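Local coordinates for phage-like element PBSX protein XkdM (Bacillus subtilis, PDB 2GUJ) that probably forms the tail tube of the defective phage PBSX, although its function has not been established directly, at residues 61-66 with 128-133. Numbering follows the deposited sequence.
Sequences ATFYKV and EEVPFT
Ala61 and Val130 form an antiparallel hydrogen-bonded pair where the ends of two strands meet, their short axes 125° apart and so well off strictly antiparallel. Ala61 N donates to Val130 O at 3.0 Å, and Val130 N returns a bond to Ala61 O at 2.8 Å, both moderately bent. Just beyond, Thr62 CA directs its hydrogen at Glu128 O, a CA-H...O contact of 3.5 Å.

The two sides of the sheet differ in character. On one, the small methyl of Ala61 lets the Phe132 ring come close: CB approaches the rim nearly in the ring plane, 3.7 Å from CE2. The Phe63 and Val130 side chains run roughly perpendicular, CE1 meeting CG2, one methyl of the beta-branched Val130, which suits a buried strand, at 4.0 Å; Phe111 adds a further ring beside both. On the other, chi1 of 38° turns Thr62 OG1 to its hydrogen bond with Thr28 O on strand 21-33 and leaves CG2 on the glutamates' side, beside Glu129 CG and 3.8 Å from Glu128 CB. Both glutamates are exposed, yet use their methylenes here. Strand 57-63 sits between strands 21-33 and 129-132 in a curled antiparallel sheet, consistent with the barrel-like fold of phage tail tube proteins.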
loop_
_atom_site.group_PDB
_atom_site.type_symbol
_atom_site.label_atom_id
_atom_site.label_comp_id
_atom_site.label_asym_id
_atom_site.label_seq_id
_atom_site.Cartn_x
_atom_site.Cartn_y
_atom_site.Cartn_z
ATOM N N ALA B 61 7.198 -3.953 2.826
ATOM C CA ALA B 61 7.941 -4.724 3.790
ATOM C C ALA B 61 8.758 -3.782 4.630
ATOM O O ALA B 61 9.038 -2.660 4.212
ATOM C CB ALA B 61 8.836 -5.691 3.078
ATOM N N THR B 62 9.140 -4.232 5.817
ATOM C CA THR B 62 9.943 -3.411 6.711
ATOM C C THR B 62 11.255 -4.098 7.038
ATOM O O THR B 62 11.292 -5.298 7.306
ATOM C CB THR B 62 9.195 -3.108 8.030
ATOM O OG1 THR B 62 8.442 -4.260 8.441
ATOM C CG2 THR B 62 8.266 -1.922 7.842
ATOM N N PHE B 63 12.340 -3.337 7.018
ATOM C CA PHE B 63 13.634 -3.914 7.312
ATOM C C PHE B 63 13.945 -3.921 8.801
ATOM O O PHE B 63 13.466 -3.070 9.558
ATOM C CB PHE B 63 14.725 -3.173 6.541
ATOM C CG PHE B 63 14.597 -3.283 5.042
ATOM C CD1 PHE B 63 13.562 -2.637 4.362
ATOM C CD2 PHE B 63 15.519 -4.026 4.309
ATOM C CE1 PHE B 63 13.449 -2.727 2.971
ATOM C CE2 PHE B 63 15.414 -4.121 2.919
ATOM C CZ PHE B 63 14.372 -3.467 2.250
ATOM N N TYR B 64 14.736 -4.912 9.204
ATOM C CA TYR B 64 15.158 -5.092 10.591
ATOM C C TYR B 64 16.434 -4.293 10.860
ATOM O O TYR B 64 16.417 -3.328 11.615
ATOM C CB TYR B 64 15.355 -6.599 10.882
ATOM C CG TYR B 64 16.382 -6.949 11.953
ATOM C CD1 TYR B 64 16.299 -6.419 13.246
ATOM C CD2 TYR B 64 17.453 -7.797 11.657
ATOM C CE1 TYR B 64 17.264 -6.724 14.213
ATOM C CE2 TYR B 64 18.417 -8.105 12.614
ATOM C CZ TYR B 64 18.324 -7.568 13.885
ATOM O OH TYR B 64 19.306 -7.861 14.808
ATOM N N LYS B 65 17.539 -4.683 10.236
ATOM C CA LYS B 65 18.799 -3.963 10.430
ATOM C C LYS B 65 19.290 -3.424 9.087
ATOM O O LYS B 65 18.884 -3.912 8.033
ATOM C CB LYS B 65 19.866 -4.893 11.030
ATOM C CG LYS B 65 20.068 -6.193 10.245
ATOM C CD LYS B 65 21.382 -6.888 10.597
ATOM C CE LYS B 65 21.458 -7.263 12.073
ATOM N NZ LYS B 65 22.698 -8.026 12.407
ATOM N N VAL B 66 20.158 -2.418 9.124
ATOM C CA VAL B 66 20.683 -1.855 7.890
ATOM C C VAL B 66 22.189 -1.705 7.904
ATOM O O VAL B 66 22.735 -0.868 8.616
ATOM C CB VAL B 66 20.087 -0.484 7.585
ATOM C CG1 VAL B 66 20.505 -0.049 6.180
ATOM C CG2 VAL B 66 18.585 -0.537 7.708
ATOM N N GLU B 128 9.460 3.140 7.945
ATOM C CA GLU B 128 10.145 1.863 7.745
ATOM C C GLU B 128 9.478 0.953 6.723
ATOM O O GLU B 128 10.114 0.049 6.183
ATOM C CB GLU B 128 10.268 1.104 9.066
ATOM C CG GLU B 128 10.996 1.863 10.134
ATOM C CD GLU B 128 11.711 0.942 11.090
ATOM O OE1 GLU B 128 11.060 0.056 11.681
ATOM O OE2 GLU B 128 12.935 1.100 11.248
ATOM N N GLU B 129 8.195 1.175 6.467
ATOM C CA GLU B 129 7.484 0.350 5.500
ATOM C C GLU B 129 7.863 0.772 4.108
ATOM O O GLU B 129 7.381 1.783 3.606
ATOM C CB GLU B 129 5.973 0.481 5.673
ATOM C CG GLU B 129 5.446 -0.209 6.915
ATOM C CD GLU B 129 3.949 -0.191 6.986
ATOM O OE1 GLU B 129 3.308 -0.842 6.135
ATOM O OE2 GLU B 129 3.412 0.479 7.888
ATOM N N VAL B 130 8.716 -0.008 3.470
ATOM C CA VAL B 130 9.120 0.367 2.142
ATOM C C VAL B 130 8.383 -0.394 1.079
ATOM O O VAL B 130 8.150 -1.594 1.210
ATOM C CB VAL B 130 10.595 0.168 1.945
ATOM C CG1 VAL B 130 11.040 0.925 0.710
ATOM C CG2 VAL B 130 11.328 0.637 3.186
ATOM N N PRO B 131 7.977 0.314 0.016
ATOM C CA PRO B 131 7.248 -0.290 -1.108
ATOM C C PRO B 131 8.232 -1.004 -2.008
ATOM O O PRO B 131 9.422 -0.709 -1.969
ATOM C CB PRO B 131 6.610 0.915 -1.801
ATOM C CG PRO B 131 6.499 1.948 -0.676
ATOM C CD PRO B 131 7.839 1.782 -0.002
ATOM N N PHE B 132 7.756 -1.945 -2.809
ATOM C CA PHE B 132 8.651 -2.651 -3.712
ATOM C C PHE B 132 7.803 -3.414 -4.688
ATOM O O PHE B 132 6.612 -3.572 -4.457
ATOM C CB PHE B 132 9.574 -3.587 -2.925
ATOM C CG PHE B 132 8.890 -4.803 -2.377
ATOM C CD1 PHE B 132 8.464 -5.820 -3.228
ATOM C CD2 PHE B 132 8.676 -4.942 -1.008
ATOM C CE1 PHE B 132 7.833 -6.954 -2.731
ATOM C CE2 PHE B 132 8.041 -6.081 -0.498
ATOM C CZ PHE B 132 7.620 -7.090 -1.364
ATOM N N THR B 133 8.377 -3.887 -5.780
ATOM C CA THR B 133 7.540 -4.609 -6.720
ATOM C C THR B 133 8.215 -5.817 -7.318
ATOM O O THR B 133 9.037 -5.708 -8.235
ATOM C CB THR B 133 7.053 -3.718 -7.877
ATOM O OG1 THR B 133 8.150 -3.438 -8.759
ATOM C CG2 THR B 133 6.487 -2.414 -7.342
#